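Local coordinates for protein glutathione S-transferase (Sphingobium chungbukense, PDB 6M1T) that binds glutathione and, as a beta-class glutathione S-transferase, probably transfers it to electrophilic compounds in detoxification, at residues Lys2-Pro7 and Val52-Leu57. Sequence-based numbering, arbitrary orientation.
Sequences KLFISP and VPALTL. With GSH (glutathione), chain C.
Strand 2-5 and strand 54-56 run antiparallel, at 160° and with axes 4.8 Å apart, as neighbours in the sheet of the thioredoxin-like N-terminal domain. Lys2 and Thr56 form a hydrogen-bonded pair: Lys2 N gives to Thr56 O at 3.0 Å, and Thr56 N returns to Lys2 O at 2.8 Å. Further along, Phe4 N meets Ala54 O at 2.9 Å in a nearly straight bond. Leu3 and Leu55 form the non-hydrogen-bonded pair between them, and their CD1 methyls meet at 4.2 Å. Leu3 CD1 also touches Pro53 CB, and helices 12-21 and 66-75 cover this apolar face.

On the other face, Phe4 has CG anti to its carbonyl carbon (chi1 -66°), which lays the ring back toward Thr56. Ala54 O lies at the ring edge, in plane, and Thr56 OG1 comes within 3.4 Å of Phe4 CE1. That hydroxyl hydrogen-bonds to Thr62 on the next strand. Phe43 and Val46 also pack on this ring. Were Phe4 an alanine, the ring that reaches Ala54, Thr56 and Phe43 would be gone, which would probably leave a gap beside them.

Beyond the paired residues, Val52 CG1 lies against Phe4 O, and Val52 CG2 against Ser6 CB. The peptide bond before Pro53 is cis, as in other glutathione transferases, where this cis-proline turn is set beside the bound glutathione. Val52 uses both its polar backbone atoms here: Val52 N donates to glutathione O2 at 2.9 Å, and glutathione N2 donates to Val52 O at 2.8 Å.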
# COMPACT_ATOMS: atom_id res chain seq x y z
N LYS A 2 -3.82 -21.59 -5.77
CA LYS A 2 -4.72 -21.60 -4.59
C LYS A 2 -4.75 -20.17 -4.05
O LYS A 2 -3.68 -19.60 -3.73
CB LYS A 2 -4.22 -22.50 -3.45
CG LYS A 2 -4.15 -23.99 -3.72
CD LYS A 2 -3.96 -24.77 -2.43
CE LYS A 2 -3.08 -25.99 -2.59
NZ LYS A 2 -1.65 -25.61 -2.54
N LEU A 3 -5.94 -19.63 -3.92
CA LEU A 3 -6.19 -18.39 -3.17
C LEU A 3 -6.70 -18.71 -1.76
O LEU A 3 -7.69 -19.43 -1.64
CB LEU A 3 -7.23 -17.55 -3.93
CG LEU A 3 -7.50 -16.22 -3.27
CD1 LEU A 3 -6.28 -15.27 -3.38
CD2 LEU A 3 -8.75 -15.59 -3.87
N PHE A 4 -6.05 -18.15 -0.74
CA PHE A 4 -6.41 -18.30 0.68
C PHE A 4 -7.28 -17.13 1.07
O PHE A 4 -6.84 -15.99 0.86
CB PHE A 4 -5.16 -18.42 1.57
CG PHE A 4 -4.41 -19.69 1.28
CD1 PHE A 4 -3.54 -19.77 0.21
CD2 PHE A 4 -4.63 -20.82 2.05
CE1 PHE A 4 -2.87 -20.95 -0.07
CE2 PHE A 4 -3.95 -22.00 1.77
CZ PHE A 4 -3.08 -22.06 0.71
N ILE A 5 -8.48 -17.45 1.54
CA ILE A 5 -9.55 -16.48 1.82
C ILE A 5 -10.08 -16.62 3.24
O ILE A 5 -9.97 -17.68 3.86
CB ILE A 5 -10.70 -16.61 0.80
CG1 ILE A 5 -11.49 -17.90 0.92
CG2 ILE A 5 -10.16 -16.40 -0.60
CD1 ILE A 5 -12.88 -17.79 0.27
N SER A 6 -10.78 -15.56 3.64
CA SER A 6 -11.78 -15.58 4.73
C SER A 6 -13.02 -14.84 4.20
O SER A 6 -12.91 -13.74 3.69
CB SER A 6 -11.18 -14.94 5.97
OG SER A 6 -12.14 -14.99 7.01
N PRO A 7 -14.22 -15.44 4.23
CA PRO A 7 -15.38 -14.85 3.54
C PRO A 7 -15.61 -13.40 3.94
O PRO A 7 -15.68 -13.08 5.13
CB PRO A 7 -16.57 -15.71 3.95
CG PRO A 7 -15.92 -17.03 4.27
CD PRO A 7 -14.58 -16.69 4.92
N VAL A 52 -4.88 -12.91 5.19
CA VAL A 52 -5.43 -13.19 3.84
C VAL A 52 -5.52 -11.85 3.13
O VAL A 52 -5.69 -10.84 3.79
CB VAL A 52 -6.76 -13.96 3.89
CG1 VAL A 52 -6.54 -15.39 4.34
CG2 VAL A 52 -7.86 -13.26 4.70
N PRO A 53 -5.41 -11.79 1.79
CA PRO A 53 -5.19 -12.98 0.95
C PRO A 53 -3.74 -13.46 0.90
O PRO A 53 -2.84 -12.66 1.10
CB PRO A 53 -5.55 -12.51 -0.47
CG PRO A 53 -5.24 -11.01 -0.42
CD PRO A 53 -5.55 -10.55 0.99
N ALA A 54 -3.56 -14.70 0.47
CA ALA A 54 -2.28 -15.23 -0.02
C ALA A 54 -2.59 -16.04 -1.28
O ALA A 54 -3.67 -16.67 -1.33
CB ALA A 54 -1.60 -16.06 1.02
N LEU A 55 -1.74 -15.93 -2.28
CA LEU A 55 -1.91 -16.63 -3.56
C LEU A 55 -0.73 -17.55 -3.82
O LEU A 55 0.38 -17.01 -3.94
CB LEU A 55 -2.02 -15.61 -4.69
CG LEU A 55 -2.23 -16.27 -6.05
CD1 LEU A 55 -3.62 -16.90 -6.13
CD2 LEU A 55 -2.09 -15.24 -7.15
N THR A 56 -0.95 -18.86 -3.81
CA THR A 56 0.08 -19.87 -4.12
C THR A 56 0.01 -20.18 -5.61
O THR A 56 -1.06 -20.60 -6.10
CB THR A 56 -0.04 -21.15 -3.29
OG1 THR A 56 -0.03 -20.76 -1.92
CG2 THR A 56 1.11 -22.11 -3.53
N LEU A 57 1.10 -19.91 -6.30
CA LEU A 57 1.22 -20.12 -7.75
C LEU A 57 1.41 -21.62 -8.01
O LEU A 57 1.75 -22.34 -7.06
CB LEU A 57 2.38 -19.28 -8.28
CG LEU A 57 2.33 -17.81 -7.92
CD1 LEU A 57 3.56 -17.08 -8.45
CD2 LEU A 57 1.04 -17.17 -8.42
N1 GSH C . -1.67 -5.31 3.66
CA1 GSH C . -2.38 -6.60 3.48
C1 GSH C . -2.89 -6.72 2.04
O11 GSH C . -3.09 -5.65 1.44
O12 GSH C . -3.08 -7.89 1.58
CB1 GSH C . -3.52 -6.65 4.49
CG1 GSH C . -4.14 -8.01 4.67
CD1 GSH C . -5.12 -7.98 5.85
OE1 GSH C . -5.06 -7.13 6.74
N2 GSH C . -6.00 -8.97 5.88
CA2 GSH C . -6.97 -9.21 6.92
C2 GSH C . -6.55 -10.34 7.84
O2 GSH C . -6.16 -11.41 7.36
CB2 GSH C . -8.36 -9.48 6.35
SG2 GSH C . -9.16 -8.01 5.63
N3 GSH C . -6.55 -10.08 9.14
CA3 GSH C . -6.22 -11.06 10.13
C3 GSH C . -5.12 -10.59 11.09
O31 GSH C . -4.50 -9.54 10.79
O32 GSH C . -4.89 -11.29 12.09